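Local structure of coatomer subunit delta (Saccharomyces cerevisiae, 5FJZ) at residues V22-F27 with S264-V269; L44-H49 with K95-N100; K57-I62 with G238-S243; S132-G137 with A206-A211. The protein serves as a coatomer subunit, probably in retrograde Golgi-to-ER transport of dilysine-tagged proteins, and through its mu-homology domain, described here, binds a peptide of Dsl1. One frame throughout, in Å; residues are numbered along the deposited sequence.

Interaction 1 of 4, residues V22-F27 with S264-V269; sequences VINAEF and SDEYLV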
# COMPACT_ATOMS: atom_id res chain seq x y z
N VAL A 22 1.45 8.23 17.63
CA VAL A 22 2.20 7.07 17.13
C VAL A 22 3.67 7.41 16.99
O VAL A 22 4.01 8.45 16.50
CB VAL A 22 1.69 6.66 15.73
CG1 VAL A 22 2.49 5.53 15.14
CG2 VAL A 22 0.23 6.30 15.79
N ILE A 23 4.53 6.53 17.52
CA ILE A 23 5.95 6.80 17.60
C ILE A 23 6.70 5.78 16.78
O ILE A 23 6.54 4.58 17.01
CB ILE A 23 6.46 6.89 19.06
CG1 ILE A 23 7.99 7.19 19.15
CG2 ILE A 23 6.10 5.65 19.87
CD1 ILE A 23 8.33 8.58 18.70
N ASN A 24 7.56 6.27 15.91
CA ASN A 24 8.58 5.51 15.23
C ASN A 24 9.95 5.88 15.84
O ASN A 24 10.24 7.09 16.15
CB ASN A 24 8.69 5.85 13.73
CG ASN A 24 7.43 5.54 12.93
OD1 ASN A 24 7.00 6.35 12.12
ND2 ASN A 24 6.81 4.46 13.17
N ALA A 25 10.80 4.87 15.98
CA ALA A 25 12.14 5.09 16.48
C ALA A 25 13.05 3.97 15.96
O ALA A 25 12.63 2.77 15.90
CB ALA A 25 12.12 5.14 18.00
N GLU A 26 14.28 4.28 15.62
CA GLU A 26 15.28 3.29 15.22
C GLU A 26 16.62 3.43 15.98
O GLU A 26 17.11 4.58 16.21
CB GLU A 26 15.55 3.42 13.70
CG GLU A 26 16.60 2.43 13.14
CD GLU A 26 16.66 2.34 11.61
OE1 GLU A 26 15.65 2.75 10.96
OE2 GLU A 26 17.69 1.87 11.08
N PHE A 27 17.17 2.31 16.34
CA PHE A 27 18.41 2.22 17.22
C PHE A 27 19.41 1.35 16.54
O PHE A 27 19.05 0.44 15.79
CB PHE A 27 18.11 1.63 18.62
CG PHE A 27 17.06 2.32 19.36
CD1 PHE A 27 15.73 2.07 19.09
CD2 PHE A 27 17.36 3.27 20.32
CE1 PHE A 27 14.73 2.71 19.78
CE2 PHE A 27 16.37 3.91 21.01
CZ PHE A 27 15.05 3.68 20.73
N SER A 264 3.44 2.32 19.51
CA SER A 264 4.58 2.14 18.59
C SER A 264 4.13 1.79 17.17
O SER A 264 3.10 1.21 16.95
CB SER A 264 5.54 1.06 19.10
OG SER A 264 4.84 -0.21 19.20
N ASP A 265 4.91 2.16 16.19
CA ASP A 265 4.74 1.65 14.79
C ASP A 265 6.08 1.04 14.36
O ASP A 265 6.39 -0.09 14.74
CB ASP A 265 4.20 2.77 13.92
CG ASP A 265 3.95 2.31 12.46
OD1 ASP A 265 4.01 1.11 12.21
OD2 ASP A 265 3.84 3.15 11.56
N GLU A 266 6.94 1.75 13.67
CA GLU A 266 8.22 1.22 13.25
C GLU A 266 9.29 1.52 14.32
O GLU A 266 9.86 2.56 14.30
CB GLU A 266 8.62 1.79 11.89
CG GLU A 266 7.67 1.35 10.76
CD GLU A 266 8.00 1.90 9.35
OE1 GLU A 266 8.94 2.73 9.18
OE2 GLU A 266 7.26 1.57 8.41
N TYR A 267 9.42 0.60 15.27
CA TYR A 267 10.09 0.84 16.51
C TYR A 267 11.06 -0.32 16.61
O TYR A 267 10.68 -1.44 17.01
CB TYR A 267 9.19 0.91 17.67
CG TYR A 267 9.67 1.78 18.82
CD1 TYR A 267 10.65 1.31 19.70
CD2 TYR A 267 9.06 2.99 19.13
CE1 TYR A 267 11.03 2.05 20.81
CE2 TYR A 267 9.44 3.74 20.24
CZ TYR A 267 10.46 3.29 21.04
OH TYR A 267 10.87 4.04 22.15
N LEU A 268 12.29 -0.06 16.20
CA LEU A 268 13.23 -1.15 16.03
C LEU A 268 14.75 -0.94 16.26
O LEU A 268 15.22 0.13 16.19
CB LEU A 268 13.06 -1.73 14.64
CG LEU A 268 13.60 -1.20 13.32
CD1 LEU A 268 12.43 -1.21 12.33
CD2 LEU A 268 14.24 0.14 13.31
N VAL A 269 15.44 -2.05 16.43
CA VAL A 269 16.89 -2.10 16.50
C VAL A 269 17.44 -2.87 15.35
O VAL A 269 17.04 -3.99 15.02
CB VAL A 269 17.47 -2.28 17.93
CG1 VAL A 269 16.46 -2.66 18.95
CG2 VAL A 269 18.78 -3.07 17.97
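S264 lies beside I23 where the two strands run parallel, and D265 N donates to I23 O at 3.0 Å, from above the carbonyl plane. D265 CB also lies 3.5 Å from V22 CG1. D265 and E266, the latter at the centre of an inverse gamma turn, stand against the single N24, so the register shifts by one: I23 pairs with S264 but A25 with Y267, a beta bulge. From within the bulge E266 O accepts from A25 N.

Y267 carries the apolar side of the contact. With CG roughly anti to the backbone N (chi1 -152°), its ring swings over A25, whose CB stands 3.9 Å from the ring centroid in a CH-pi contact; alanine is small enough to leave the ring room. The ring also touches I23, CE2 lying 3.9 Å from CG2, and meets F27 through CE1. A serine at Y267 would probably uncover A25 and open a gap between I23 and F27. The parallel pairing continues as L268 N bonds almost straight onto A25 O at 2.9 Å, and L268 O accepts from F27 N. On the other face L268 CD2 lies 3.3 Å from E26 CG; E26 forms a salt bridge with R110 and a hydrogen bond with Q70, both of the second subunit. V269 closes the row, its CB 4.0 Å from F27 CB.

This is the parallel pair in a mixed sheet, strand 33-46 continuing it beyond 15-27 and strand 220-229 beyond 257-269; F27, Y267 and V269 pack on L125 of strand 123-131, and Y267 OH bonds to L123 O.

Interaction 2 of 4, residues L44-H49 with K95-N100; sequences LRINDH and KAFPAN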
# COMPACT_ATOMS: atom_id res chain seq x y z
N LEU A 44 -12.50 13.78 16.85
CA LEU A 44 -13.75 14.13 17.51
C LEU A 44 -14.87 13.19 17.08
O LEU A 44 -15.03 12.98 15.89
CB LEU A 44 -14.07 15.62 17.10
CG LEU A 44 -15.38 16.20 17.59
CD1 LEU A 44 -15.38 16.20 19.10
CD2 LEU A 44 -15.54 17.62 17.02
N ARG A 45 -15.58 12.63 18.04
CA ARG A 45 -16.78 11.84 17.82
C ARG A 45 -17.92 12.57 18.54
O ARG A 45 -17.86 12.88 19.76
CB ARG A 45 -16.65 10.46 18.32
CG ARG A 45 -15.80 9.49 17.50
CD ARG A 45 -15.54 8.19 18.25
NE ARG A 45 -16.76 7.51 18.69
CZ ARG A 45 -16.80 6.43 19.50
NH1 ARG A 45 -15.69 5.92 19.96
NH2 ARG A 45 -17.95 5.88 19.85
N ILE A 46 -18.99 12.80 17.81
CA ILE A 46 -20.20 13.35 18.35
C ILE A 46 -21.42 12.50 18.02
O ILE A 46 -21.63 12.12 16.88
CB ILE A 46 -20.43 14.77 17.88
CG1 ILE A 46 -19.22 15.63 18.28
CG2 ILE A 46 -21.67 15.35 18.54
CD1 ILE A 46 -19.28 17.04 17.79
N ASN A 47 -22.20 12.14 19.03
CA ASN A 47 -23.33 11.28 18.77
C ASN A 47 -24.64 11.83 19.28
O ASN A 47 -25.64 11.15 19.23
CB ASN A 47 -23.06 9.86 19.26
CG ASN A 47 -23.08 9.73 20.75
OD1 ASN A 47 -23.36 10.68 21.52
ND2 ASN A 47 -22.90 8.52 21.17
N ASP A 48 -24.63 13.11 19.67
CA ASP A 48 -25.85 13.85 20.12
C ASP A 48 -25.93 15.13 19.36
O ASP A 48 -25.06 16.00 19.47
CB ASP A 48 -25.74 14.05 21.62
CG ASP A 48 -26.91 14.88 22.24
OD1 ASP A 48 -27.78 15.47 21.52
OD2 ASP A 48 -26.92 14.92 23.49
N HIS A 49 -26.96 15.27 18.54
CA HIS A 49 -27.13 16.42 17.69
C HIS A 49 -27.08 17.78 18.45
O HIS A 49 -26.69 18.79 17.93
CB HIS A 49 -28.44 16.27 16.88
CG HIS A 49 -29.34 15.10 17.27
ND1 HIS A 49 -28.97 13.77 17.19
CD2 HIS A 49 -30.65 15.10 17.64
CE1 HIS A 49 -30.00 13.00 17.52
NE2 HIS A 49 -31.02 13.79 17.81
N LYS A 95 -22.20 25.82 9.62
CA LYS A 95 -22.35 24.37 9.65
C LYS A 95 -22.10 23.81 11.02
O LYS A 95 -21.71 24.54 11.90
CB LYS A 95 -21.42 23.75 8.61
CG LYS A 95 -22.15 23.51 7.30
CD LYS A 95 -21.35 24.04 6.14
CE LYS A 95 -22.00 23.68 4.80
NZ LYS A 95 -23.29 24.39 4.57
N ALA A 96 -22.33 22.52 11.20
CA ALA A 96 -22.10 21.88 12.49
C ALA A 96 -21.32 20.61 12.23
O ALA A 96 -21.18 20.18 11.07
CB ALA A 96 -23.39 21.52 13.14
N PHE A 97 -20.78 20.00 13.29
CA PHE A 97 -20.04 18.77 13.08
C PHE A 97 -20.96 17.62 12.80
O PHE A 97 -22.00 17.46 13.44
CB PHE A 97 -19.21 18.41 14.33
CG PHE A 97 -17.98 19.26 14.50
CD1 PHE A 97 -16.92 19.11 13.68
CD2 PHE A 97 -17.92 20.19 15.49
CE1 PHE A 97 -15.77 19.88 13.80
CE2 PHE A 97 -16.79 20.96 15.65
CZ PHE A 97 -15.71 20.77 14.85
N PRO A 98 -20.61 16.78 11.84
CA PRO A 98 -21.35 15.53 11.81
C PRO A 98 -21.52 14.84 13.16
O PRO A 98 -20.55 14.65 13.87
CB PRO A 98 -20.49 14.64 10.83
CG PRO A 98 -19.79 15.61 10.02
CD PRO A 98 -19.49 16.77 10.92
N ALA A 99 -22.74 14.42 13.46
CA ALA A 99 -23.13 13.94 14.74
C ALA A 99 -23.73 12.55 14.69
O ALA A 99 -24.55 12.21 15.52
CB ALA A 99 -24.11 14.95 15.38
N ASN A 100 -23.22 11.71 13.78
CA ASN A 100 -23.51 10.27 13.81
C ASN A 100 -22.29 9.40 14.19
O ASN A 100 -22.06 8.32 13.59
CB ASN A 100 -24.10 9.85 12.48
CG ASN A 100 -25.49 10.45 12.22
OD1 ASN A 100 -26.45 10.09 12.85
ND2 ASN A 100 -25.57 11.35 11.29
O HOH W 1 -19.01 12.47 14.99
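L44 rests one methyl on the face of F97: CD2 stands 3.6 Å from the ring centroid, only 3° off the ring normal, a CH-pi contact, the side chains crossing at about a right angle. With CG anti to the backbone N (chi1 176°) the leucine extends toward the loop, and the turn at chi2 (61°) sets CD2 over the ring.

I46 N donates to a water, at 2.8 Å, that can donate in turn to P98 O, bridging the two segments, which share no direct hydrogen bond; I46 also has a backbone bond with D101. Its CD1 packs 3.7 Å from F97 CB, and CG2 lies 4.0 Å from A99 CB; a branched apolar residue suits a place touching both. I46 O receives a CA-H...O contact from A99 CA at 3.2 Å.

Here the end of strand 33-46, in the long mixed sheet of the mu-homology domain, meets the loop leading to strand 104-113, and that loop borders the bound peptide: F97 touches an aromatic side chain of it and P98 its backbone. With a serine in place of F97, L44 CD2 would probably be left without its aromatic partner and the peptide's aromatic side chain without part of its packing.

N47 adds a second CA-H...O contact, its CA 3.6 Å from A99 O, while its amide ND2 bonds to N12 O. H49 CA lies 4.1 Å from A99 CB.

Interaction 3 of 4, residues K57-I62 with G238-S243; sequences KLADSI and GMAIQS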
# COMPACT_ATOMS: atom_id res chain seq x y z
N LYS A 57 -11.62 23.84 22.98
CA LYS A 57 -10.53 24.73 23.38
C LYS A 57 -9.39 23.84 23.82
O LYS A 57 -9.56 23.05 24.73
CB LYS A 57 -10.90 25.66 24.54
CG LYS A 57 -11.56 26.95 24.11
CD LYS A 57 -11.87 27.84 25.33
CE LYS A 57 -12.88 28.94 25.00
NZ LYS A 57 -13.54 29.41 26.25
N LEU A 58 -8.24 23.98 23.17
CA LEU A 58 -7.10 23.18 23.59
C LEU A 58 -6.52 23.76 24.86
O LEU A 58 -6.64 24.96 25.09
CB LEU A 58 -6.07 23.20 22.51
CG LEU A 58 -6.50 22.74 21.07
CD1 LEU A 58 -5.40 22.70 20.10
CD2 LEU A 58 -7.13 21.37 21.10
N ALA A 59 -5.81 22.93 25.63
CA ALA A 59 -5.17 23.36 26.90
C ALA A 59 -4.20 24.52 26.69
O ALA A 59 -3.52 24.69 25.65
CB ALA A 59 -4.40 22.25 27.57
N ASP A 60 -4.23 25.43 27.66
CA ASP A 60 -3.47 26.67 27.55
C ASP A 60 -1.97 26.35 27.48
O ASP A 60 -1.16 27.14 26.94
CB ASP A 60 -3.78 27.52 28.76
CG ASP A 60 -5.12 28.25 28.66
OD1 ASP A 60 -5.40 28.78 27.54
OD2 ASP A 60 -5.85 28.35 29.69
N SER A 61 -1.59 25.18 28.00
CA SER A 61 -0.15 24.78 28.02
C SER A 61 0.41 24.41 26.67
O SER A 61 1.61 24.22 26.55
CB SER A 61 0.10 23.62 28.99
OG SER A 61 -0.73 22.50 28.69
N ILE A 62 -0.43 24.30 25.65
CA ILE A 62 0.05 23.86 24.33
C ILE A 62 0.53 25.02 23.58
O ILE A 62 -0.18 26.05 23.45
CB ILE A 62 -1.07 23.20 23.51
CG1 ILE A 62 -1.47 21.94 24.24
CG2 ILE A 62 -0.63 22.88 22.08
CD1 ILE A 62 -2.91 21.60 24.06
N GLY A 238 2.04 16.17 25.39
CA GLY A 238 1.32 17.24 26.13
C GLY A 238 0.02 17.76 25.56
O GLY A 238 -0.53 18.71 26.08
N MET A 239 -0.48 17.20 24.44
CA MET A 239 -1.77 17.63 23.94
C MET A 239 -2.90 17.26 24.89
O MET A 239 -2.94 16.17 25.45
CB MET A 239 -1.96 17.00 22.50
CG MET A 239 -3.26 17.38 21.69
SD MET A 239 -3.63 19.12 21.37
CE MET A 239 -2.25 19.59 20.33
N ALA A 240 -3.84 18.20 25.04
CA ALA A 240 -4.94 18.04 26.00
C ALA A 240 -6.00 19.12 25.70
O ALA A 240 -5.77 20.06 24.99
CB ALA A 240 -4.40 18.20 27.42
N ILE A 241 -7.19 18.92 26.28
CA ILE A 241 -8.34 19.75 26.07
C ILE A 241 -8.61 20.52 27.37
O ILE A 241 -8.57 19.96 28.47
CB ILE A 241 -9.56 18.89 25.78
CG1 ILE A 241 -9.32 18.03 24.53
CG2 ILE A 241 -10.83 19.75 25.60
CD1 ILE A 241 -8.99 18.80 23.27
N GLN A 242 -8.93 21.78 27.20
CA GLN A 242 -9.30 22.66 28.35
C GLN A 242 -10.79 22.68 28.57
O GLN A 242 -11.28 22.55 29.68
CB GLN A 242 -8.90 24.03 27.90
CG GLN A 242 -9.33 25.13 28.78
CD GLN A 242 -8.05 25.88 29.02
OE1 GLN A 242 -7.81 26.93 28.45
NE2 GLN A 242 -7.11 25.23 29.79
N SER A 243 -11.53 22.85 27.49
CA SER A 243 -12.96 22.77 27.61
C SER A 243 -13.55 22.54 26.22
O SER A 243 -12.89 22.69 25.16
CB SER A 243 -13.57 24.05 28.18
OG SER A 243 -13.21 25.14 27.33
O HOH W 2 0.51 20.77 27.40
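K57 and S243 form an antiparallel hydrogen-bonded pair that a classic beta bulge immediately disturbs, since Q242 and S243 both face K57. K57 N donates to S243 O at 2.8 Å, nearly in line with the carbonyl. K57 O takes Q242 N at 2.8 Å and, more weakly, S243 N, so one carbonyl serves two amides. After the bulge L58 and I241 stand as a non-hydrogen-bonded pair, and A59 N reaches A240 O at 2.9 Å from well above the carbonyl plane. Segment K57-I62 then bends away in a type I turn from A59 to I62. G238 has a positive phi (97°), where a CB would be jammed against the preceding carbonyl, so glycine fits.

These strands belong to a three-stranded antiparallel sheet, and L58 and I241 lay their side chains against L42 of the long sheet behind it. Between themselves they meet through L58 CD2 and I241 CD1, 3.8 Å apart; leucine and isoleucine suit this buried, apolar packing against L42. On the face that K57 and S243 share, the aliphatic part of K57 passes S243 OG, with CD nearest. At the turn a water donates to G238 O at 2.7 Å.

M239 starts out pointing away, but its chain bends at chi2 (56°) and chi3 (65°) and comes back toward the turn, crossing I62 at about a right angle, with SD 3.7 Å from I62 CD1.

Interaction 4 of 4, residues S132-G137 with A206-A211; sequences SESQQG and AFTIEA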
# COMPACT_ATOMS: atom_id res chain seq x y z
N SER A 132 25.54 -19.04 21.83
CA SER A 132 25.06 -19.81 22.96
C SER A 132 25.87 -21.06 23.21
O SER A 132 26.56 -21.57 22.34
CB SER A 132 23.57 -20.15 22.84
OG SER A 132 23.34 -21.30 22.06
N GLU A 133 25.80 -21.48 24.47
CA GLU A 133 26.49 -22.64 25.00
C GLU A 133 25.60 -23.90 24.93
O GLU A 133 26.01 -24.96 25.37
CB GLU A 133 26.88 -22.28 26.48
CG GLU A 133 27.60 -23.27 27.41
CD GLU A 133 28.55 -24.24 26.74
OE1 GLU A 133 28.79 -24.10 25.52
OE2 GLU A 133 29.06 -25.16 27.44
N SER A 134 24.41 -23.79 24.35
CA SER A 134 23.50 -24.94 24.29
C SER A 134 22.84 -25.13 22.93
O SER A 134 22.84 -26.24 22.37
CB SER A 134 22.40 -24.80 25.34
OG SER A 134 21.80 -23.51 25.27
N GLN A 135 22.20 -24.06 22.46
CA GLN A 135 21.49 -24.08 21.19
C GLN A 135 22.47 -23.72 20.08
O GLN A 135 23.56 -23.24 20.37
CB GLN A 135 20.26 -23.12 21.21
CG GLN A 135 19.29 -23.42 22.36
CD GLN A 135 17.86 -22.86 22.23
OE1 GLN A 135 17.08 -22.88 23.20
NE2 GLN A 135 17.53 -22.33 21.07
N GLN A 136 22.07 -23.97 18.83
CA GLN A 136 22.81 -23.52 17.63
C GLN A 136 22.37 -22.08 17.25
O GLN A 136 21.58 -21.82 16.32
CB GLN A 136 22.61 -24.52 16.52
CG GLN A 136 23.49 -24.28 15.27
CD GLN A 136 25.04 -24.26 15.44
OE1 GLN A 136 25.74 -24.95 14.68
NE2 GLN A 136 25.57 -23.45 16.37
N GLY A 137 22.91 -21.14 18.01
CA GLY A 137 22.36 -19.79 17.96
C GLY A 137 22.91 -18.95 19.08
O GLY A 137 24.11 -19.04 19.35
N ALA A 206 16.16 -11.48 28.43
CA ALA A 206 17.21 -12.32 28.01
C ALA A 206 16.72 -13.68 27.60
O ALA A 206 15.89 -14.29 28.29
CB ALA A 206 18.27 -12.41 29.18
N PHE A 207 17.23 -14.18 26.49
CA PHE A 207 16.81 -15.47 25.95
C PHE A 207 17.83 -16.02 25.04
O PHE A 207 18.72 -15.29 24.58
CB PHE A 207 15.41 -15.35 25.28
CG PHE A 207 15.39 -14.31 24.23
CD1 PHE A 207 15.32 -12.95 24.56
CD2 PHE A 207 15.61 -14.64 22.96
CE1 PHE A 207 15.36 -11.97 23.56
CE2 PHE A 207 15.68 -13.67 21.97
CZ PHE A 207 15.52 -12.33 22.27
N THR A 208 17.68 -17.31 24.72
CA THR A 208 18.45 -17.96 23.75
C THR A 208 17.57 -18.42 22.60
O THR A 208 16.54 -18.99 22.83
CB THR A 208 19.14 -19.19 24.39
OG1 THR A 208 19.95 -18.76 25.51
CG2 THR A 208 20.07 -19.83 23.39
N ILE A 209 18.01 -18.14 21.41
CA ILE A 209 17.24 -18.41 20.21
C ILE A 209 18.18 -18.87 19.14
O ILE A 209 19.30 -18.38 19.00
CB ILE A 209 16.43 -17.14 19.76
CG1 ILE A 209 15.44 -17.49 18.64
CG2 ILE A 209 17.35 -16.01 19.32
CD1 ILE A 209 14.39 -16.36 18.42
N GLU A 210 17.73 -19.84 18.32
CA GLU A 210 18.50 -20.31 17.14
C GLU A 210 18.45 -19.33 15.98
O GLU A 210 17.38 -18.86 15.65
CB GLU A 210 17.93 -21.62 16.60
CG GLU A 210 18.27 -22.85 17.41
CD GLU A 210 17.83 -24.13 16.70
OE1 GLU A 210 17.04 -24.04 15.71
OE2 GLU A 210 18.28 -25.21 17.13
N ALA A 211 19.59 -19.07 15.35
CA ALA A 211 19.68 -18.33 14.14
C ALA A 211 20.94 -18.75 13.42
O ALA A 211 21.89 -19.18 14.07
CB ALA A 211 19.76 -16.82 14.45
O HOH W 3 21.17 -22.13 13.74
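The hydroxyl OG1 of T208 is held by hydrogen bonds with D139 and N170, which probably helps fix the side chain's rotation, with its methyl toward the loop S132-G137. CG2 stands anti to the backbone N (chi1 -58°, measured to OG1) and packs 3.6 Å from S132 CB and 3.8 Å from Q135 CG. Threonine suits the spot, offering a polar branch to D139 and N170 and an apolar one to the loop.

Further along, the segments come close through their backbones. G137 CA lies 3.5 Å from I209 O in a CA-H...O contact, and a CB on G137 would run into that oxygen and into E210 CA, so glycine suits this close backbone approach. Q136 O receives a similar contact from E210 CA and is 3.6 Å from E210 CG. It also accepts from a water at 2.6 Å, which reaches A211 O more weakly at 3.1 Å; no direct hydrogen bond joins the two segments.

The loop is closed on itself by S132 N bonding to G137 O at 2.9 Å. It is the connection of a beta hairpin, strands 123-131 and 137-146, lying beside the end of strand 202-210 in the same antiparallel sheet.

Overall arrangement
The four contacts spread along an elongated, mostly beta chain. Interaction 1 lies nearest the middle, about 10 Å from the chain's centre, and the other three are nested within the loop it closes. Interactions 2 and 3 lie toward one end, their centres about 21 Å apart and nearest atoms about 8 Å, and their segments alternate along the chain. Interaction 4 lies on the opposite side of the chain's centre, with its own centre about 55 Å from that of interaction 2 and 49 Å from that of interaction 3. Among the four, interaction 2 borders the bound peptide. Strands 15-27 and 33-46, neighbours in the mixed sheet, connect it with interaction 1, about 34 Å away between centres.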